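Local coordinates for lectin (Lotus tetragonolobus, PDB 2EIG), which probably recognises L-fucosyl-containing sugars as a legume seed lectin that carries bound calcium and manganese ions, at residues 15-20 / 91-96; 66-71 / 149-154; 74-79 / 211-216; 84-89 / 198-203. All coordinates share one frame; numbering follows the deposited sequence.

How the interactions relate
All four contacts lie in one legume lectin domain, a sandwich of two antiparallel sheets. Along the chain come 15-20, 66-71, 74-79 and 84-89, then 91-96 and 149-154, and 198-203, which pairs with 84-89, before 211-216, which pairs with 74-79. Interactions 1, 2 and 3 cross one another; interaction 4 crosses 1 and 2 and is nested inside 3. Interaction 4 lies within the seven-stranded sheet, and interaction 1, about 13 Å away between centres, touches it. Interactions 2 and 3, also about 13 Å apart, meet through strands 61-72 and 214-226 and the Arg153-Glu214 salt bridge. Phe66 packs on Phe84 between interactions 2 and 4. Together they tie both sheets and a metal-side loop into one domain.

Interaction 1 (15-20 / 91-96); sequences IFQGDA and TEIPPN
The amide of Gln17 and the carboxylate of Glu92 meet with their planes 27° apart, the two side chains crossing at about a right angle. Glu92 OE2 stands above the amide plane, beyond its outer end, at nearly equal distances from Gln17 NE2 (3.2 Å) and Gln17 OE1 (3.3 Å). The second of these is a pair of acceptors and can bring no attraction. Ile93 CG1 comes up on Gln17 NE2 at 3.5 Å, slightly displaced to the other side of the amide plane. Gln17 and Ile93 run antiparallel alongside one another, and Ile93 CD1 ends 3.7 Å from Gln17 CB and close to the backbone N of Gly18. The long glutamine suits this place: its CB packs on the isoleucine while the chain, extended beyond CG (chi2 -168°), carries the amide out to Glu92 at the surface. Glu92 bends at chi2 (-58°) to bring its carboxylate there. Gly18 occupies the second position of a type II' turn from Gln17 to Ala20, where its positive phi is easily adopted without a side chain; a weak bond from Ala20 N to Gln17 O closes the turn. Strand 14-18 pairs with strand 39-50, whose His42 also touches Ile93. The contact thus sets a surface loop against an outermost strand of the seven-stranded sheet in the legume lectin sandwich.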
# COMPACT_ATOMS: atom_id res chain seq x y z
N ILE A 15 -16.18 1.22 28.69
CA ILE A 15 -16.07 2.46 29.41
C ILE A 15 -16.86 3.51 28.63
O ILE A 15 -16.68 3.66 27.41
CB ILE A 15 -14.60 2.95 29.55
CG1 ILE A 15 -13.75 1.92 30.35
CG2 ILE A 15 -14.54 4.36 30.16
CD1 ILE A 15 -12.22 2.13 30.17
N PHE A 16 -17.77 4.17 29.32
CA PHE A 16 -18.55 5.23 28.72
C PHE A 16 -18.12 6.56 29.28
O PHE A 16 -17.96 6.68 30.50
CB PHE A 16 -20.02 5.02 29.02
CG PHE A 16 -20.51 3.71 28.62
CD1 PHE A 16 -21.07 3.53 27.37
CD2 PHE A 16 -20.42 2.63 29.50
CE1 PHE A 16 -21.52 2.30 26.98
CE2 PHE A 16 -20.88 1.38 29.12
CZ PHE A 16 -21.44 1.22 27.86
N GLN A 17 -17.92 7.54 28.40
CA GLN A 17 -17.48 8.87 28.77
C GLN A 17 -18.38 9.83 28.07
O GLN A 17 -18.89 9.53 26.99
CB GLN A 17 -16.02 9.13 28.39
CG GLN A 17 -15.09 7.94 28.75
CD GLN A 17 -13.64 8.30 28.66
OE1 GLN A 17 -12.74 7.50 28.99
NE2 GLN A 17 -13.37 9.51 28.21
N GLY A 18 -18.62 10.95 28.73
CA GLY A 18 -19.53 11.97 28.25
C GLY A 18 -20.94 11.43 28.09
O GLY A 18 -21.49 10.75 28.99
N ASP A 19 -21.50 11.71 26.92
CA ASP A 19 -22.91 11.42 26.61
C ASP A 19 -23.19 10.03 26.08
O ASP A 19 -24.31 9.74 25.64
CB ASP A 19 -23.47 12.55 25.73
CG ASP A 19 -23.47 13.88 26.49
OD1 ASP A 19 -22.73 14.82 26.18
OD2 ASP A 19 -24.14 13.92 27.51
N ALA A 20 -22.19 9.15 26.14
CA ALA A 20 -22.41 7.78 25.68
C ALA A 20 -23.14 6.96 26.75
O ALA A 20 -22.72 6.95 27.88
CB ALA A 20 -21.10 7.11 25.30
N THR A 91 -6.20 7.52 27.21
CA THR A 91 -7.02 8.52 26.43
C THR A 91 -8.14 9.06 27.37
O THR A 91 -8.79 8.27 28.04
CB THR A 91 -7.64 7.88 24.92
OG1 THR A 91 -9.00 8.27 24.60
CG2 THR A 91 -7.68 6.35 24.80
N GLU A 92 -8.29 10.38 27.50
CA GLU A 92 -9.58 10.92 27.97
C GLU A 92 -10.12 11.72 26.81
O GLU A 92 -9.41 11.90 25.82
CB GLU A 92 -9.44 11.83 29.22
CG GLU A 92 -8.99 11.13 30.52
CD GLU A 92 -9.90 10.01 30.95
OE1 GLU A 92 -9.47 9.23 31.82
OE2 GLU A 92 -11.04 9.90 30.44
N ILE A 93 -11.37 12.15 26.90
CA ILE A 93 -11.97 13.01 25.90
C ILE A 93 -11.07 14.24 25.84
O ILE A 93 -10.86 14.89 26.85
CB ILE A 93 -13.41 13.38 26.29
CG1 ILE A 93 -14.32 12.13 26.15
CG2 ILE A 93 -13.92 14.65 25.51
CD1 ILE A 93 -15.75 12.36 26.59
N PRO A 94 -10.51 14.53 24.66
CA PRO A 94 -9.54 15.65 24.68
C PRO A 94 -10.18 17.02 24.88
O PRO A 94 -11.39 17.24 24.52
CB PRO A 94 -8.82 15.55 23.32
CG PRO A 94 -9.26 14.15 22.76
CD PRO A 94 -10.62 13.93 23.32
N PRO A 95 -9.39 17.95 25.44
CA PRO A 95 -9.81 19.37 25.46
C PRO A 95 -10.09 19.82 24.03
O PRO A 95 -9.55 19.22 23.12
CB PRO A 95 -8.56 20.10 25.98
CG PRO A 95 -7.79 19.10 26.67
CD PRO A 95 -8.08 17.75 26.08
N ASN A 96 -10.94 20.84 23.82
CA ASN A 96 -11.10 21.44 22.46
C ASN A 96 -11.44 20.46 21.30
O ASN A 96 -11.09 20.68 20.12
CB ASN A 96 -9.88 22.29 22.10
CG ASN A 96 -9.25 22.93 23.31
OD1 ASN A 96 -8.16 22.52 23.74
ND2 ASN A 96 -9.92 23.90 23.89

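Interaction 2 (66-71 / 149-154); sequences FSFIVS and VNWNRV
Val70 pushes one methyl, CG2, against both Trp151 and Arg153. Trp151 CH2 lies 3.6 Å from it and Arg153 NE 3.5 Å, while the other methyl, CG1, turns toward the Phe68 ring and sits at its edge. A compact branched residue suits the position, because its two methyls can serve different neighbours at once. Trp151 approaches Val70 from the opposite direction, with CG anti to the backbone N (chi1 170°), which sends the benzo end of the indole inward. Its CZ2 also comes 4.3 Å from Phe68 CE1, near the plane of the phenyl ring. The indole NE1 has its own partner in Glu159 of strand 159-166, so the buried ring keeps its one polar atom satisfied. In the legume lectin sandwich, this is where strand 61-72 of one sheet meets the chain leaving strand 147-150, an outermost strand of the other. The touching parts run 63° apart, and the Trp151 side chain is about 9 Å from both the bound calcium and the bound manganese. Arg153 stays extended from CG to NE, laying its aliphatic part along Val70 CG2, and its CB rests over the centre of one indole face. Its guanidinium then reaches polar partners outside the contact: NH2 forms a salt bridge with Glu214 and NH1 bonds to Asn72 OD1. One water links the backbones, accepting from Val70 N at 3.1 Å and probably donating to Val154 O, 2.8 Å away.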
# COMPACT_ATOMS: atom_id res chain seq x y z
N PHE A 66 -19.06 -3.30 12.95
CA PHE A 66 -20.10 -2.70 13.76
C PHE A 66 -21.26 -2.20 12.89
O PHE A 66 -21.03 -1.70 11.79
CB PHE A 66 -19.58 -1.58 14.68
CG PHE A 66 -18.74 -0.53 13.99
CD1 PHE A 66 -19.34 0.62 13.48
CD2 PHE A 66 -17.36 -0.70 13.86
CE1 PHE A 66 -18.59 1.61 12.86
CE2 PHE A 66 -16.61 0.28 13.23
CZ PHE A 66 -17.20 1.41 12.74
N SER A 67 -22.48 -2.40 13.38
CA SER A 67 -23.68 -1.91 12.74
C SER A 67 -24.06 -0.69 13.49
O SER A 67 -24.03 -0.69 14.72
CB SER A 67 -24.85 -2.91 12.91
OG SER A 67 -24.66 -3.93 11.96
N PHE A 68 -24.49 0.33 12.76
CA PHE A 68 -24.87 1.59 13.37
C PHE A 68 -25.87 2.30 12.46
O PHE A 68 -25.98 2.00 11.28
CB PHE A 68 -23.64 2.46 13.66
CG PHE A 68 -23.02 3.03 12.42
CD1 PHE A 68 -23.37 4.33 11.98
CD2 PHE A 68 -22.10 2.30 11.68
CE1 PHE A 68 -22.82 4.88 10.81
CE2 PHE A 68 -21.49 2.83 10.47
CZ PHE A 68 -21.88 4.13 10.06
N ILE A 69 -26.62 3.22 13.04
CA ILE A 69 -27.43 4.09 12.23
C ILE A 69 -27.23 5.53 12.77
O ILE A 69 -27.19 5.73 13.99
CB ILE A 69 -28.92 3.70 12.27
CG1 ILE A 69 -29.24 2.42 11.43
CG2 ILE A 69 -29.69 4.78 11.74
CD1 ILE A 69 -30.79 1.73 11.49
N VAL A 70 -27.10 6.50 11.87
CA VAL A 70 -27.19 7.92 12.23
C VAL A 70 -28.54 8.47 11.82
O VAL A 70 -29.07 8.14 10.74
CB VAL A 70 -25.99 8.78 11.67
CG1 VAL A 70 -24.66 8.14 12.10
CG2 VAL A 70 -26.05 8.93 10.14
N SER A 71 -29.13 9.27 12.70
CA SER A 71 -30.50 9.73 12.51
C SER A 71 -30.62 11.20 12.72
O SER A 71 -30.05 11.75 13.68
CB SER A 71 -31.46 9.01 13.46
OG SER A 71 -31.39 7.64 13.19
N VAL A 149 -13.92 9.05 1.43
CA VAL A 149 -14.77 8.67 0.35
C VAL A 149 -16.08 9.31 0.66
O VAL A 149 -16.42 9.55 1.83
CB VAL A 149 -14.86 7.12 0.23
CG1 VAL A 149 -15.56 6.48 1.45
CG2 VAL A 149 -15.56 6.73 -1.03
N ASN A 150 -16.87 9.59 -0.36
CA ASN A 150 -18.14 10.21 -0.08
C ASN A 150 -19.15 9.17 0.49
O ASN A 150 -19.10 7.96 0.17
CB ASN A 150 -18.62 11.01 -1.32
CG ASN A 150 -20.00 10.77 -1.63
OD1 ASN A 150 -20.33 9.76 -2.27
ND2 ASN A 150 -20.89 11.68 -1.19
N TRP A 151 -20.01 9.65 1.38
CA TRP A 151 -20.92 8.82 2.12
C TRP A 151 -22.36 9.34 1.90
O TRP A 151 -22.65 10.48 2.20
CB TRP A 151 -20.55 8.80 3.63
CG TRP A 151 -21.55 8.18 4.54
CD1 TRP A 151 -22.36 7.12 4.27
CD2 TRP A 151 -21.83 8.55 5.92
NE1 TRP A 151 -23.14 6.82 5.36
CE2 TRP A 151 -22.85 7.70 6.38
CE3 TRP A 151 -21.32 9.52 6.78
CZ2 TRP A 151 -23.36 7.76 7.68
CZ3 TRP A 151 -21.83 9.61 8.05
CH2 TRP A 151 -22.85 8.72 8.50
N ASN A 152 -23.20 8.49 1.32
CA ASN A 152 -24.61 8.77 1.18
C ASN A 152 -25.26 8.66 2.52
O ASN A 152 -25.82 7.63 2.88
CB ASN A 152 -25.24 7.74 0.25
CG ASN A 152 -26.70 8.04 -0.07
OD1 ASN A 152 -27.09 9.22 -0.21
ND2 ASN A 152 -27.53 6.98 -0.19
N ARG A 153 -25.20 9.71 3.32
CA ARG A 153 -25.71 9.50 4.68
C ARG A 153 -27.24 9.46 4.57
O ARG A 153 -27.83 10.35 3.96
CB ARG A 153 -25.21 10.58 5.61
CG ARG A 153 -25.91 10.65 6.91
CD ARG A 153 -25.66 12.01 7.54
NE ARG A 153 -26.29 12.15 8.85
CZ ARG A 153 -27.58 12.44 9.04
NH1 ARG A 153 -28.42 12.57 8.03
NH2 ARG A 153 -28.05 12.59 10.26
N VAL A 154 -27.85 8.40 5.13
CA VAL A 154 -29.32 8.25 5.09
C VAL A 154 -29.77 8.15 6.53
O VAL A 154 -29.44 7.19 7.25
CB VAL A 154 -29.82 7.01 4.21
CG1 VAL A 154 -31.35 6.80 4.29
CG2 VAL A 154 -29.35 7.13 2.72
O HOH W 1 -27.48 5.97 8.89

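Interaction 3 (74-79 / 211-216); sequences QRYPPT and PERERH
Tyr76 receives the guanidinium of Arg213 flat on one face, joining the loop between strands 61-72 and 81-88 to the turn that enters strand 214-226 of the legume lectin sandwich. This loop end lies near the metals, with the Thr79 side chain about 7 Å from the calcium. The stack is a cation-pi contact: Arg213 CZ lies 3.7 Å from the centroid of the Tyr76 ring, over the face, and the two planes are 21° apart. Arg213 gets there by a bend at chi3 (88°), which folds the guanidinium back along the ring. The opposite face of Tyr76 carries the guanidinium of Arg75, offset toward the rim, so the tyrosine is sandwiched between two arginines.

Packing adds a smaller share. Pro78 CB lies 3.6 Å from Glu214 OE1, an oxygen held in a salt bridge by Arg153.

Hydrogen bonds fix these groups. Arg213 NE donates to Pro211 O at 2.9 Å, in the guanidinium plane though above the carbonyl plane, and NH1 bonds to Pro34 O; arginine suits the site by pairing a flat cation with several N-H groups. Between backbones, Arg213 N binds Pro77 O at 2.9 Å. A water lies within hydrogen-bonding distance of both Tyr76 O (2.7 Å) and Arg213 O (2.6 Å) and probably donates to them, though other acceptors compete. His216 ND1 binds Met30 O while Glu214 OE2 also holds Ser121, and His216 NE2 donates a hydrogen bond to that same Glu214 OE2 at 2.8 Å, from above the carboxylate plane.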
# COMPACT_ATOMS: atom_id res chain seq x y z
N GLN A 74 -35.09 16.62 14.68
CA GLN A 74 -35.94 16.13 13.66
C GLN A 74 -35.64 17.19 12.56
O GLN A 74 -35.25 16.81 11.47
CB GLN A 74 -37.43 16.09 14.12
CG GLN A 74 -37.81 14.77 14.92
CD GLN A 74 -37.23 14.71 16.38
OE1 GLN A 74 -36.48 13.77 16.74
NE2 GLN A 74 -37.62 15.71 17.24
N ARG A 75 -35.68 18.50 12.84
CA ARG A 75 -35.35 19.49 11.74
C ARG A 75 -33.90 20.01 11.69
O ARG A 75 -33.52 20.71 10.74
CB ARG A 75 -36.38 20.67 11.63
CG ARG A 75 -36.14 21.87 12.58
CD ARG A 75 -35.49 21.36 13.92
NE ARG A 75 -35.74 22.20 15.07
CZ ARG A 75 -35.93 21.74 16.31
NH1 ARG A 75 -36.17 22.59 17.32
NH2 ARG A 75 -35.88 20.42 16.54
N TYR A 76 -33.09 19.69 12.70
CA TYR A 76 -31.72 20.21 12.75
C TYR A 76 -30.87 19.62 11.63
O TYR A 76 -31.06 18.45 11.23
CB TYR A 76 -31.05 19.95 14.10
CG TYR A 76 -31.71 20.54 15.32
CD1 TYR A 76 -32.29 19.70 16.28
CD2 TYR A 76 -31.71 21.90 15.55
CE1 TYR A 76 -32.88 20.20 17.42
CE2 TYR A 76 -32.33 22.43 16.70
CZ TYR A 76 -32.90 21.57 17.64
OH TYR A 76 -33.48 22.07 18.80
N PRO A 77 -29.91 20.42 11.12
CA PRO A 77 -29.02 19.79 10.14
C PRO A 77 -28.05 18.78 10.87
O PRO A 77 -27.81 18.91 12.06
CB PRO A 77 -28.31 20.99 9.47
CG PRO A 77 -28.37 22.11 10.46
CD PRO A 77 -29.55 21.83 11.40
N PRO A 78 -27.58 17.74 10.16
CA PRO A 78 -26.75 16.77 10.89
C PRO A 78 -25.33 17.26 11.23
O PRO A 78 -24.67 17.95 10.40
CB PRO A 78 -26.64 15.58 9.94
CG PRO A 78 -27.07 16.05 8.61
CD PRO A 78 -27.74 17.40 8.74
N THR A 79 -24.88 16.88 12.42
CA THR A 79 -23.48 16.92 12.83
C THR A 79 -23.35 16.07 14.09
O THR A 79 -24.34 15.79 14.71
CB THR A 79 -22.90 18.34 13.07
OG1 THR A 79 -23.05 18.78 14.42
CG2 THR A 79 -23.46 19.34 12.14
N PRO A 211 -26.70 24.51 16.54
CA PRO A 211 -27.89 23.62 16.35
C PRO A 211 -27.69 22.22 15.77
O PRO A 211 -28.57 21.40 15.89
CB PRO A 211 -28.74 24.40 15.35
CG PRO A 211 -27.72 25.23 14.55
CD PRO A 211 -26.72 25.65 15.60
N GLU A 212 -26.57 21.98 15.08
CA GLU A 212 -26.43 20.80 14.23
C GLU A 212 -26.27 19.57 15.14
O GLU A 212 -25.57 19.62 16.12
CB GLU A 212 -25.19 20.93 13.33
CG GLU A 212 -25.24 21.89 12.12
CD GLU A 212 -24.79 23.26 12.45
OE1 GLU A 212 -24.74 23.62 13.64
OE2 GLU A 212 -24.48 24.00 11.50
N ARG A 213 -26.89 18.47 14.79
CA ARG A 213 -26.85 17.30 15.67
C ARG A 213 -27.51 16.15 14.98
O ARG A 213 -28.21 16.33 13.99
CB ARG A 213 -27.57 17.59 16.98
CG ARG A 213 -29.10 17.76 16.80
CD ARG A 213 -29.63 18.31 18.06
NE ARG A 213 -29.56 19.76 18.04
CZ ARG A 213 -29.72 20.52 19.13
NH1 ARG A 213 -29.88 19.92 20.30
NH2 ARG A 213 -29.70 21.86 19.04
N GLU A 214 -27.25 14.97 15.48
CA GLU A 214 -27.89 13.76 14.99
C GLU A 214 -27.69 12.67 16.07
O GLU A 214 -26.86 12.83 16.97
CB GLU A 214 -27.27 13.32 13.65
CG GLU A 214 -25.81 13.02 13.79
CD GLU A 214 -25.09 12.73 12.50
OE1 GLU A 214 -25.75 12.45 11.45
OE2 GLU A 214 -23.83 12.76 12.55
N ARG A 215 -28.46 11.59 15.98
CA ARG A 215 -28.17 10.40 16.76
C ARG A 215 -27.02 9.64 16.05
O ARG A 215 -26.91 9.70 14.81
CB ARG A 215 -29.41 9.51 16.85
CG ARG A 215 -30.68 10.15 17.53
CD ARG A 215 -31.69 9.10 18.01
NE ARG A 215 -31.05 8.16 18.94
CZ ARG A 215 -30.83 8.38 20.23
NH1 ARG A 215 -31.24 9.50 20.82
NH2 ARG A 215 -30.19 7.44 20.94
N HIS A 216 -26.20 8.94 16.84
CA HIS A 216 -25.31 7.88 16.35
C HIS A 216 -25.53 6.72 17.26
O HIS A 216 -25.12 6.75 18.40
CB HIS A 216 -23.83 8.28 16.40
CG HIS A 216 -23.59 9.70 16.00
ND1 HIS A 216 -23.53 10.71 16.93
CD2 HIS A 216 -23.45 10.29 14.79
CE1 HIS A 216 -23.32 11.86 16.32
NE2 HIS A 216 -23.24 11.64 15.03
O HOH W 2 -30.40 16.15 12.53

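Interaction 4 (84-89 / 198-203); sequences FFLAPW and EKVSVG
Leu86 overlaps two valines of the facing strand, its CG lying 4.0 Å from Val202 CG1 and equally 4.0 Å from Val200 CG2. Leu86 and Val202 run alongside each other toward the interior, where Phe84 joins them: Phe84 CZ is 4.0 Å from Val202 CB. Branched aliphatic and aromatic residues suit this face because it packs on strands 61-72 and 214-226, including Phe62, Trp221 and Phe223. Strands 84-88 and 199-203 are antiparallel neighbours in the seven-stranded sheet of the legume lectin sandwich, with their axes at 152°. Phe85-Gly203 and Ala87-Ser201 are the hydrogen-bonded pairs, and Leu86-Val202 is a non-hydrogen-bonded pair between them. The shortest backbone bond runs from Ser201 N to Ala87 O at 2.8 Å; the return bond is weak in both pairs. Gly203 suits its place because its backbone angles (phi 160°) are readily adopted only without a CB. On the other face, a water sits over the centre of the Phe85 ring and donates to Phe85 O at 2.7 Å, while His42 meets the same ring edge-to-face. Past the strand end, Trp89 N donates to Lys199 O at 3.2 Å. With chi1 near 180° (-177°) the indole of Trp89 swings away from its own amide nitrogen and back along the partner strand, presenting CE3 at its edge to Ser201 CA, 3.6 Å away.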
# COMPACT_ATOMS: atom_id res chain seq x y z
N PHE A 84 -14.90 5.16 14.67
CA PHE A 84 -14.14 4.12 15.29
C PHE A 84 -12.66 4.57 15.39
O PHE A 84 -12.08 5.05 14.41
CB PHE A 84 -14.20 2.79 14.51
CG PHE A 84 -13.30 1.73 15.10
CD1 PHE A 84 -13.72 1.00 16.24
CD2 PHE A 84 -12.02 1.53 14.61
CE1 PHE A 84 -12.88 0.07 16.81
CE2 PHE A 84 -11.18 0.59 15.16
CZ PHE A 84 -11.61 -0.17 16.26
N PHE A 85 -12.08 4.43 16.56
CA PHE A 85 -10.74 4.92 16.81
C PHE A 85 -9.90 4.08 17.79
O PHE A 85 -10.43 3.40 18.71
CB PHE A 85 -10.70 6.43 17.19
CG PHE A 85 -11.03 6.76 18.66
CD1 PHE A 85 -10.09 7.35 19.45
CD2 PHE A 85 -12.32 6.58 19.18
CE1 PHE A 85 -10.36 7.75 20.79
CE2 PHE A 85 -12.61 6.93 20.54
CZ PHE A 85 -11.65 7.54 21.33
N LEU A 86 -8.60 4.09 17.51
CA LEU A 86 -7.54 3.67 18.40
C LEU A 86 -6.84 4.91 18.92
O LEU A 86 -6.52 5.86 18.14
CB LEU A 86 -6.50 2.85 17.64
CG LEU A 86 -6.86 1.40 17.31
CD1 LEU A 86 -8.05 1.36 16.38
CD2 LEU A 86 -5.65 0.76 16.60
N ALA A 87 -6.60 4.89 20.21
CA ALA A 87 -5.89 5.98 20.89
C ALA A 87 -5.07 5.40 22.06
O ALA A 87 -5.44 4.34 22.59
CB ALA A 87 -6.85 7.00 21.37
N PRO A 88 -3.99 6.10 22.47
CA PRO A 88 -3.19 5.67 23.57
C PRO A 88 -4.07 5.29 24.72
O PRO A 88 -4.98 6.04 25.12
CB PRO A 88 -2.38 6.95 23.92
CG PRO A 88 -2.11 7.50 22.58
CD PRO A 88 -3.50 7.40 21.95
N TRP A 89 -3.84 4.11 25.25
CA TRP A 89 -4.57 3.74 26.46
C TRP A 89 -4.35 4.80 27.58
O TRP A 89 -3.24 5.31 27.76
CB TRP A 89 -4.27 2.31 26.90
CG TRP A 89 -5.09 1.95 28.08
CD1 TRP A 89 -4.71 2.01 29.40
CD2 TRP A 89 -6.47 1.54 28.07
NE1 TRP A 89 -5.76 1.62 30.20
CE2 TRP A 89 -6.85 1.33 29.41
CE3 TRP A 89 -7.43 1.35 27.05
CZ2 TRP A 89 -8.16 0.90 29.76
CZ3 TRP A 89 -8.70 0.91 27.40
CH2 TRP A 89 -9.04 0.67 28.74
N GLU A 198 1.94 0.93 22.67
CA GLU A 198 1.78 -0.50 22.51
C GLU A 198 0.43 -1.02 23.07
O GLU A 198 0.08 -2.16 22.87
CB GLU A 198 2.98 -1.21 23.13
CG GLU A 198 3.02 -1.04 24.64
CD GLU A 198 4.42 -1.36 25.17
OE1 GLU A 198 4.59 -2.50 25.67
OE2 GLU A 198 5.32 -0.50 25.04
N LYS A 199 -0.28 -0.16 23.80
CA LYS A 199 -1.59 -0.51 24.35
C LYS A 199 -2.48 0.63 23.93
O LYS A 199 -2.08 1.77 24.00
CB LYS A 199 -1.60 -0.63 25.90
CG LYS A 199 -0.83 -1.83 26.45
CD LYS A 199 -0.88 -1.80 27.98
CE LYS A 199 0.24 -2.69 28.57
NZ LYS A 199 0.44 -3.95 27.77
N VAL A 200 -3.65 0.32 23.40
CA VAL A 200 -4.58 1.35 22.98
C VAL A 200 -5.99 1.04 23.48
O VAL A 200 -6.29 -0.07 23.89
CB VAL A 200 -4.56 1.56 21.43
CG1 VAL A 200 -3.18 2.02 20.95
CG2 VAL A 200 -4.96 0.28 20.68
N SER A 201 -6.85 2.05 23.46
CA SER A 201 -8.25 1.78 23.53
C SER A 201 -8.67 1.55 22.11
O SER A 201 -8.03 2.03 21.15
CB SER A 201 -9.00 2.94 24.16
OG SER A 201 -8.77 4.13 23.39
N VAL A 202 -9.70 0.72 21.98
CA VAL A 202 -10.52 0.67 20.76
C VAL A 202 -11.88 1.07 21.22
O VAL A 202 -12.30 0.77 22.38
CB VAL A 202 -10.52 -0.73 20.07
CG1 VAL A 202 -9.11 -1.03 19.63
CG2 VAL A 202 -11.05 -1.86 21.04
N GLY A 203 -12.58 1.74 20.31
CA GLY A 203 -13.91 2.19 20.58
C GLY A 203 -14.36 3.31 19.68
O GLY A 203 -13.91 3.48 18.54
O HOH W 3 -10.37 4.23 21.27